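Local structure of decaprenyl diphosphate synthase (Rhodobacter capsulatus, 3MZV) at residues 210-215 with 301-305; 63-67 with 312-318; 91-95 with 117-122. The protein probably elongates farnesyl diphosphate with isopentenyl diphosphate units, using magnesium, into a long all-trans polyprenyl diphosphate for the side chain of isoprenoid quinones. All blocks are in the same frame, centred on the assembly; numbering follows the deposited sequence.

Three contacts in one largely helical chain illustrate how packing chemistry follows position in a fold. Interactions 1 and 3 are buried and join nearly antiparallel helices, but they lie on opposite sides of the chain's centre, about 28 Å apart between centres. The first is apolar, an indole against small and branched side chains; the third adds a histidine hydrogen bond and reaches the second subunit. Interaction 2 is only partly buried and ties the end of helix 56-67 to the turn and first residues of helix 316-328, whose polar bonds stay within that segment. It thus involves the helix that follows one of interaction 1's and the helix that precedes one of interaction 3's.

Interaction 1 of 3, residues 210-215 with 301-305; sequences DALGIA and WTDTA
Ile214 lays its CG2 methyl over one face of the Trp301 indole, a CH-pi contact 3.4 Å from the centroid of the five-membered ring and only 7° off the ring normal. Its other branch carries CD1 on to the six-membered ring, 3.8 Å from Trp301 CZ3. Chi1 of -70° sets CG1 beside the backbone N and CG2 anti to it, and the two branches thereby reach both rings. Ala211 instead meets the ring at its edge, its CB 3.8 Å from Trp301 CE3, so that the tryptophan is a knob in a hole formed by Asp210, Ala211, Ile214 and Ala215. An alanine in place of Trp301 would probably leave this hole unfilled and strip Ile214 of the flat surface on which its methyls rest. Beyond the ring, Ala211 CB lies 3.6 Å from Ala305 CB, and Ala215 CB touches Thr302 CG2 at 3.6 Å. Small residues here let the helix axes approach to 7.8 Å, running nearly antiparallel at 161°. Thr302 turns its hydroxyl back to Ile299 O, which leaves its methyl for the contact. Farther out, Asp210 forms a salt bridge with Arg177 of helix 169-194, whose side chain also packs on Trp301 and Ile214. Helix 199-224 is thus flanked by helix 290-308, by helix 169-194 through Ile214, and by helix 316-328, on which Leu212 rests.

Interaction 2 of 3, residues 63-67 with 312-318; sequences AAARL and LPDHPLR
Leu67, the last residue of helix 56-67, reaches across to segment 312-318 and packs among Leu312, Pro313, Leu317 and Arg318, while its CA, with Arg66 O, lies over one face of the His315 ring. Its CG stands opposite the backbone N (chi1 174°), a setting that carries the branched end toward segment 312-318: CD2 comes 4.2 Å from Leu312 CD1, while CD1 lies 3.8 Å from Arg318 N. Behind them Leu67 CB faces Leu317 CB. Leu317 packs alongside, its CD1 3.4 Å from Arg66 CB and near Ala63 O. Arg66 contributes only the root of its side chain; the chain bends at chi2 and leads its charged end away to a salt bridge with Asp21. Pro313 CG lies 3.6 Å from Leu67 O, the carbonyl at the helix end.

Its own side chains help hold the receiving segment. His315 is the N-cap of helix 316-328: its ND1 accepts from Leu317 N at 3.0 Å, an almost straight bond (168°) lying close to the ring plane. Arg318 bends at chi3 and donates NH1 to Leu312 O at 2.9 Å, in the plane of its guanidinium. The carboxylate of Asp314 sits above that plane instead, with OD1 3.1 Å from Arg318 NH2, a pairing of charges without a directed N-H. The chemistry divides between the two roles. Polar bonds help fix the turn internally, whereas its grip on helix 56-67 is apolar and depends on the fit of leucine methyls.

Interaction 3 of 3, residues 91-95 with 117-122; sequences LHDDV and SVLVGD
Leu91, His92 and Val95 pack the helix turn at the start of the DDxxD motif, whose first residues are Asp93 and Asp94, against Ser117, Val118, Val120, Gly121 and Asp122 of helix 114-133. This is the first aspartate-rich motif of the FPP/GGPP synthase family, where it typically binds magnesium and substrate diphosphate. The two helices run nearly antiparallel, their axes 8.7 Å apart. His92 makes the polar link. With CG opposite its carbonyl carbon (chi1 -73°), the imidazole extends edge-on toward the neighbouring helix and NE2 donates to Val118 O at 2.9 Å (159°). The bond falls on a lone pair in the carbonyl plane, and the same oxygen also takes the helical bond from Asp122 N at 3.0 Å, so two donors hold it.

Asp122 approaches the same ring at its edge, OD1 lying 3.1 Å from His92 CE1, with carboxylate and ring planes nearly perpendicular (84°). Its other oxygen, OD2, is hydrogen-bonded to His92 ND1 of the second subunit, and the reciprocal bond joins His92 here to Asp122 there; the two His92 rings also meet across the dimer interface. NE2 donates to a carbonyl and ND1 faces a carboxylate, which is consistent with a doubly protonated ring. Gly121 makes room for the ring, since a beta carbon at this position would stand about 2.6 Å from His92 NE2, a clash.

Aliphatic contacts flank the histidine. Leu91 CD1 crosses to Val120 CG1 at 3.7 Å, on the side where helix 40-49 covers both residues. One turn on from Leu91, Val95 directs CG2 between Ser117 CB, 3.6 Å away, and Val118 CG2, 3.8 Å away.

Interaction 1 of 3, residues 210-215 with 301-305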
loop_
_atom_site.group_PDB
_atom_site.type_symbol
_atom_site.label_atom_id
_atom_site.label_comp_id
_atom_site.label_asym_id
_atom_site.label_seq_id
_atom_site.Cartn_x
_atom_site.Cartn_y
_atom_site.Cartn_z
ATOM N N ASP B 210 -5.694 15.179 16.231
ATOM C CA ASP B 210 -4.527 14.538 16.844
ATOM C C ASP B 210 -4.839 14.110 18.282
ATOM O O ASP B 210 -4.643 12.978 18.648
ATOM C CB ASP B 210 -3.338 15.524 16.831
ATOM C CG ASP B 210 -2.110 15.012 17.555
ATOM O OD1 ASP B 210 -1.475 14.022 17.107
ATOM O OD2 ASP B 210 -1.755 15.632 18.584
ATOM N N ALA B 211 -5.346 15.037 19.080
ATOM C CA ALA B 211 -5.717 14.731 20.475
ATOM C C ALA B 211 -6.817 13.652 20.584
ATOM O O ALA B 211 -6.787 12.758 21.433
ATOM C CB ALA B 211 -6.145 16.039 21.208
ATOM N N LEU B 212 -7.854 13.762 19.779
ATOM C CA LEU B 212 -8.925 12.786 19.833
ATOM C C LEU B 212 -8.403 11.405 19.478
ATOM O O LEU B 212 -8.874 10.409 20.040
ATOM C CB LEU B 212 -10.090 13.181 18.902
ATOM C CG LEU B 212 -11.434 12.451 18.939
ATOM C CD1 LEU B 212 -12.231 12.881 20.125
ATOM C CD2 LEU B 212 -12.173 12.766 17.609
ATOM N N GLY B 213 -7.539 11.323 18.466
ATOM C CA GLY B 213 -7.020 10.029 18.015
ATOM C C GLY B 213 -6.118 9.388 19.069
ATOM O O GLY B 213 -6.216 8.188 19.328
ATOM N N ILE B 214 -5.273 10.219 19.694
ATOM C CA ILE B 214 -4.496 9.792 20.833
ATOM C C ILE B 214 -5.416 9.247 21.948
ATOM O O ILE B 214 -5.227 8.112 22.358
ATOM C CB ILE B 214 -3.597 10.874 21.355
ATOM C CG1 ILE B 214 -2.483 11.140 20.379
ATOM C CG2 ILE B 214 -2.983 10.427 22.754
ATOM C CD1 ILE B 214 -1.792 12.446 20.593
ATOM N N ALA B 215 -6.436 9.995 22.346
ATOM C CA ALA B 215 -7.407 9.529 23.334
ATOM C C ALA B 215 -8.022 8.238 22.923
ATOM O O ALA B 215 -8.176 7.331 23.717
ATOM C CB ALA B 215 -8.533 10.603 23.602
ATOM N N TRP B 301 -6.146 13.950 27.202
ATOM C CA TRP B 301 -6.053 14.206 25.775
ATOM C C TRP B 301 -7.397 14.741 25.258
ATOM O O TRP B 301 -7.395 15.556 24.345
ATOM C CB TRP B 301 -5.540 12.951 25.008
ATOM C CG TRP B 301 -4.023 12.889 25.031
ATOM C CD1 TRP B 301 -3.209 12.038 25.758
ATOM C CD2 TRP B 301 -3.152 13.739 24.313
ATOM N NE1 TRP B 301 -1.884 12.320 25.507
ATOM C CE2 TRP B 301 -1.819 13.375 24.651
ATOM C CE3 TRP B 301 -3.360 14.812 23.442
ATOM C CZ2 TRP B 301 -0.696 14.010 24.088
ATOM C CZ3 TRP B 301 -2.249 15.447 22.910
ATOM C CH2 TRP B 301 -0.939 15.039 23.233
ATOM N N THR B 302 -8.528 14.310 25.829
ATOM C CA THR B 302 -9.824 14.854 25.375
ATOM C C THR B 302 -9.950 16.309 25.813
ATOM O O THR B 302 -10.570 17.110 25.128
ATOM C CB THR B 302 -11.040 14.061 25.837
ATOM O OG1 THR B 302 -11.145 14.142 27.243
ATOM C CG2 THR B 302 -10.987 12.595 25.363
ATOM N N ASP B 303 -9.353 16.678 26.952
ATOM C CA ASP B 303 -9.280 18.101 27.323
ATOM C C ASP B 303 -8.528 18.909 26.293
ATOM O O ASP B 303 -8.964 19.985 25.899
ATOM C CB ASP B 303 -8.583 18.317 28.659
ATOM C CG ASP B 303 -8.562 19.783 29.079
ATOM O OD1 ASP B 303 -9.641 20.328 29.327
ATOM O OD2 ASP B 303 -7.454 20.370 29.199
ATOM N N THR B 304 -7.364 18.414 25.896
ATOM C CA THR B 304 -6.583 19.050 24.882
ATOM C C THR B 304 -7.390 19.159 23.576
ATOM O O THR B 304 -7.347 20.173 22.942
ATOM C CB THR B 304 -5.249 18.303 24.648
ATOM O OG1 THR B 304 -4.530 18.263 25.893
ATOM C CG2 THR B 304 -4.400 19.021 23.615
ATOM N N ALA B 305 -8.128 18.132 23.200
ATOM C CA ALA B 305 -8.933 18.163 21.986
ATOM C C ALA B 305 -9.992 19.234 22.077
ATOM O O ALA B 305 -10.140 20.064 21.173
ATOM C CB ALA B 305 -9.578 16.803 21.745
#

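Interaction 2 of 3, residues 63-67 with 312-318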
loop_
_atom_site.group_PDB
_atom_site.type_symbol
_atom_site.label_atom_id
_atom_site.label_comp_id
_atom_site.label_asym_id
_atom_site.label_seq_id
_atom_site.Cartn_x
_atom_site.Cartn_y
_atom_site.Cartn_z
ATOM N N ALA B 63 -17.372 16.659 8.758
ATOM C CA ALA B 63 -17.700 17.625 9.797
ATOM C C ALA B 63 -16.778 18.861 9.748
ATOM O O ALA B 63 -17.258 20.021 9.860
ATOM C CB ALA B 63 -17.692 16.966 11.225
ATOM N N ALA B 64 -15.496 18.624 9.585
ATOM C CA ALA B 64 -14.522 19.722 9.512
ATOM C C ALA B 64 -14.789 20.642 8.291
ATOM O O ALA B 64 -14.798 21.874 8.446
ATOM C CB ALA B 64 -13.064 19.198 9.483
ATOM N N ALA B 65 -15.043 20.057 7.129
ATOM C CA ALA B 65 -15.299 20.832 5.934
ATOM C C ALA B 65 -16.594 21.666 6.103
ATOM O O ALA B 65 -16.589 22.868 5.869
ATOM C CB ALA B 65 -15.381 19.908 4.675
ATOM N N ARG B 66 -17.669 21.029 6.565
ATOM C CA ARG B 66 -18.974 21.703 6.738
ATOM C C ARG B 66 -18.891 22.729 7.879
ATOM O O ARG B 66 -19.510 23.788 7.801
ATOM C CB ARG B 66 -20.100 20.688 7.040
ATOM C CG ARG B 66 -20.461 19.746 5.897
ATOM C CD ARG B 66 -21.234 20.453 4.834
ATOM N NE ARG B 66 -21.752 19.551 3.803
ATOM C CZ ARG B 66 -22.514 19.947 2.776
ATOM N NH1 ARG B 66 -22.892 21.217 2.675
ATOM N NH2 ARG B 66 -22.925 19.075 1.857
ATOM N N LEU B 67 -18.117 22.439 8.912
ATOM C CA LEU B 67 -17.928 23.384 9.994
ATOM C C LEU B 67 -17.296 24.727 9.553
ATOM O O LEU B 67 -17.588 25.770 10.137
ATOM C CB LEU B 67 -17.090 22.756 11.134
ATOM C CG LEU B 67 -16.641 23.608 12.315
ATOM C CD1 LEU B 67 -17.860 24.338 12.924
ATOM C CD2 LEU B 67 -15.965 22.728 13.369
ATOM N N LEU B 312 -12.502 27.533 16.525
ATOM C CA LEU B 312 -13.367 27.273 15.389
ATOM C C LEU B 312 -14.714 28.013 15.559
ATOM O O LEU B 312 -15.059 28.409 16.670
ATOM C CB LEU B 312 -13.517 25.768 15.232
ATOM C CG LEU B 312 -12.138 25.092 15.052
ATOM C CD1 LEU B 312 -12.244 23.606 15.132
ATOM C CD2 LEU B 312 -11.479 25.511 13.746
ATOM N N PRO B 313 -15.466 28.214 14.458
ATOM C CA PRO B 313 -16.701 28.986 14.564
ATOM C C PRO B 313 -17.757 28.262 15.362
ATOM O O PRO B 313 -17.753 27.016 15.414
ATOM C CB PRO B 313 -17.159 29.153 13.109
ATOM C CG PRO B 313 -16.314 28.372 12.302
ATOM C CD PRO B 313 -15.137 27.890 13.065
ATOM N N ASP B 314 -18.655 29.020 15.984
ATOM C CA ASP B 314 -19.654 28.413 16.845
ATOM C C ASP B 314 -20.844 27.867 16.023
ATOM O O ASP B 314 -21.931 28.428 16.032
ATOM C CB ASP B 314 -20.099 29.403 17.940
ATOM C CG ASP B 314 -20.834 28.726 19.053
ATOM O OD1 ASP B 314 -20.685 27.482 19.185
ATOM O OD2 ASP B 314 -21.531 29.426 19.822
ATOM N N HIS B 315 -20.605 26.737 15.363
ATOM C CA HIS B 315 -21.496 26.072 14.432
ATOM C C HIS B 315 -22.026 24.838 15.202
ATOM O O HIS B 315 -21.358 24.320 16.102
ATOM C CB HIS B 315 -20.651 25.657 13.207
ATOM C CG HIS B 315 -21.416 25.049 12.074
ATOM N ND1 HIS B 315 -21.840 23.736 12.078
ATOM C CD2 HIS B 315 -21.828 25.572 10.894
ATOM C CE1 HIS B 315 -22.498 23.484 10.958
ATOM N NE2 HIS B 315 -22.507 24.583 10.225
ATOM N N PRO B 316 -23.218 24.346 14.855
ATOM C CA PRO B 316 -23.685 23.145 15.553
ATOM C C PRO B 316 -22.668 21.983 15.495
ATOM O O PRO B 316 -22.637 21.151 16.382
ATOM C CB PRO B 316 -24.978 22.781 14.813
ATOM C CG PRO B 316 -25.397 24.051 14.079
ATOM C CD PRO B 316 -24.162 24.828 13.827
ATOM N N LEU B 317 -21.880 21.917 14.423
ATOM C CA LEU B 317 -20.895 20.858 14.288
ATOM C C LEU B 317 -19.763 21.009 15.280
ATOM O O LEU B 317 -19.217 20.009 15.713
ATOM C CB LEU B 317 -20.340 20.793 12.872
ATOM C CG LEU B 317 -21.278 20.237 11.787
ATOM C CD1 LEU B 317 -20.656 20.485 10.430
ATOM C CD2 LEU B 317 -21.599 18.731 12.004
ATOM N N ARG B 318 -19.423 22.233 15.666
ATOM C CA ARG B 318 -18.419 22.401 16.700
ATOM C C ARG B 318 -18.885 21.740 18.005
ATOM O O ARG B 318 -18.129 20.995 18.610
ATOM C CB ARG B 318 -18.070 23.858 16.949
ATOM C CG ARG B 318 -16.779 24.016 17.690
ATOM C CD ARG B 318 -16.463 25.425 18.006
ATOM N NE ARG B 318 -17.238 25.857 19.162
ATOM C CZ ARG B 318 -17.245 27.098 19.663
ATOM N NH1 ARG B 318 -16.521 28.073 19.123
ATOM N NH2 ARG B 318 -17.981 27.365 20.740
#

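Interaction 3 of 3, residues 91-95 with 117-122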
loop_
_atom_site.group_PDB
_atom_site.type_symbol
_atom_site.label_atom_id
_atom_site.label_comp_id
_atom_site.label_asym_id
_atom_site.label_seq_id
_atom_site.Cartn_x
_atom_site.Cartn_y
_atom_site.Cartn_z
ATOM N N LEU B 91 -6.635 -4.152 6.555
ATOM C CA LEU B 91 -6.357 -5.369 5.813
ATOM C C LEU B 91 -4.906 -5.796 6.005
ATOM O O LEU B 91 -4.622 -6.997 6.152
ATOM C CB LEU B 91 -6.641 -5.212 4.326
ATOM C CG LEU B 91 -8.089 -5.292 3.868
ATOM C CD1 LEU B 91 -8.290 -4.644 2.540
ATOM C CD2 LEU B 91 -8.570 -6.790 3.872
ATOM N N HIS B 92 -3.989 -4.811 5.930
ATOM C CA HIS B 92 -2.540 -5.057 6.103
ATOM C C HIS B 92 -2.128 -5.380 7.568
ATOM O O HIS B 92 -1.280 -6.236 7.779
ATOM C CB HIS B 92 -1.731 -3.852 5.527
ATOM C CG HIS B 92 -1.724 -3.803 4.032
ATOM N ND1 HIS B 92 -0.847 -3.022 3.305
ATOM C CD2 HIS B 92 -2.464 -4.475 3.121
ATOM C CE1 HIS B 92 -1.052 -3.216 2.017
ATOM N NE2 HIS B 92 -2.026 -4.097 1.875
ATOM N N ASP B 93 -2.759 -4.768 8.552
ATOM C CA ASP B 93 -2.492 -5.059 9.979
ATOM C C ASP B 93 -2.830 -6.522 10.289
ATOM O O ASP B 93 -2.185 -7.116 11.142
ATOM C CB ASP B 93 -3.275 -4.072 10.915
ATOM C CG ASP B 93 -2.653 -3.918 12.358
ATOM O OD1 ASP B 93 -1.442 -4.146 12.641
ATOM O OD2 ASP B 93 -3.426 -3.522 13.263
ATOM N N ASP B 94 -3.794 -7.107 9.571
ATOM C CA ASP B 94 -4.239 -8.490 9.800
ATOM C C ASP B 94 -3.351 -9.531 9.121
ATOM O O ASP B 94 -3.267 -10.666 9.580
ATOM C CB ASP B 94 -5.673 -8.708 9.278
ATOM C CG ASP B 94 -6.751 -8.085 10.180
ATOM O OD1 ASP B 94 -6.463 -7.715 11.332
ATOM O OD2 ASP B 94 -7.910 -7.988 9.721
ATOM N N VAL B 95 -2.733 -9.185 7.998
ATOM C CA VAL B 95 -1.680 -10.024 7.450
ATOM C C VAL B 95 -0.499 -10.011 8.420
ATOM O O VAL B 95 -0.021 -11.073 8.835
ATOM C CB VAL B 95 -1.263 -9.567 6.038
ATOM C CG1 VAL B 95 -0.043 -10.352 5.547
ATOM C CG2 VAL B 95 -2.437 -9.778 5.071
ATOM N N SER B 117 -5.472 -10.226 0.986
ATOM C CA SER B 117 -5.606 -9.077 1.809
ATOM C C SER B 117 -4.527 -7.996 1.525
ATOM O O SER B 117 -4.814 -6.792 1.616
ATOM C CB SER B 117 -5.590 -9.480 3.264
ATOM O OG SER B 117 -6.630 -10.429 3.492
ATOM N N VAL B 118 -3.306 -8.419 1.199
ATOM C CA VAL B 118 -2.264 -7.464 0.835
ATOM C C VAL B 118 -2.648 -6.761 -0.434
ATOM O O VAL B 118 -2.592 -5.556 -0.508
ATOM C CB VAL B 118 -0.873 -8.111 0.681
ATOM C CG1 VAL B 118 0.132 -7.055 0.213
ATOM C CG2 VAL B 118 -0.418 -8.715 2.008
ATOM N N LEU B 119 -3.037 -7.517 -1.444
ATOM C CA LEU B 119 -3.271 -6.971 -2.751
ATOM C C LEU B 119 -4.562 -6.156 -2.794
ATOM O O LEU B 119 -4.655 -5.139 -3.504
ATOM C CB LEU B 119 -3.280 -8.076 -3.770
ATOM C CG LEU B 119 -1.923 -8.767 -3.954
ATOM C CD1 LEU B 119 -2.099 -10.000 -4.768
ATOM C CD2 LEU B 119 -0.933 -7.815 -4.591
ATOM N N VAL B 120 -5.542 -6.548 -2.001
ATOM C CA VAL B 120 -6.775 -5.752 -1.949
ATOM C C VAL B 120 -6.520 -4.435 -1.256
ATOM O O VAL B 120 -6.923 -3.410 -1.761
ATOM C CB VAL B 120 -7.938 -6.524 -1.284
ATOM C CG1 VAL B 120 -9.100 -5.578 -0.979
ATOM C CG2 VAL B 120 -8.391 -7.628 -2.240
ATOM N N GLY B 121 -5.782 -4.441 -0.160
ATOM C CA GLY B 121 -5.395 -3.205 0.493
ATOM C C GLY B 121 -4.611 -2.317 -0.481
ATOM O O GLY B 121 -4.797 -1.092 -0.519
ATOM N N ASP B 122 -3.718 -2.912 -1.267
ATOM C CA ASP B 122 -2.958 -2.079 -2.237
ATOM C C ASP B 122 -3.878 -1.418 -3.308
ATOM O O ASP B 122 -3.720 -0.237 -3.690
ATOM C CB ASP B 122 -1.879 -2.913 -2.955
ATOM C CG ASP B 122 -0.720 -3.334 -2.035
ATOM O OD1 ASP B 122 -0.551 -2.744 -0.987
ATOM O OD2 ASP B 122 0.042 -4.247 -2.417
#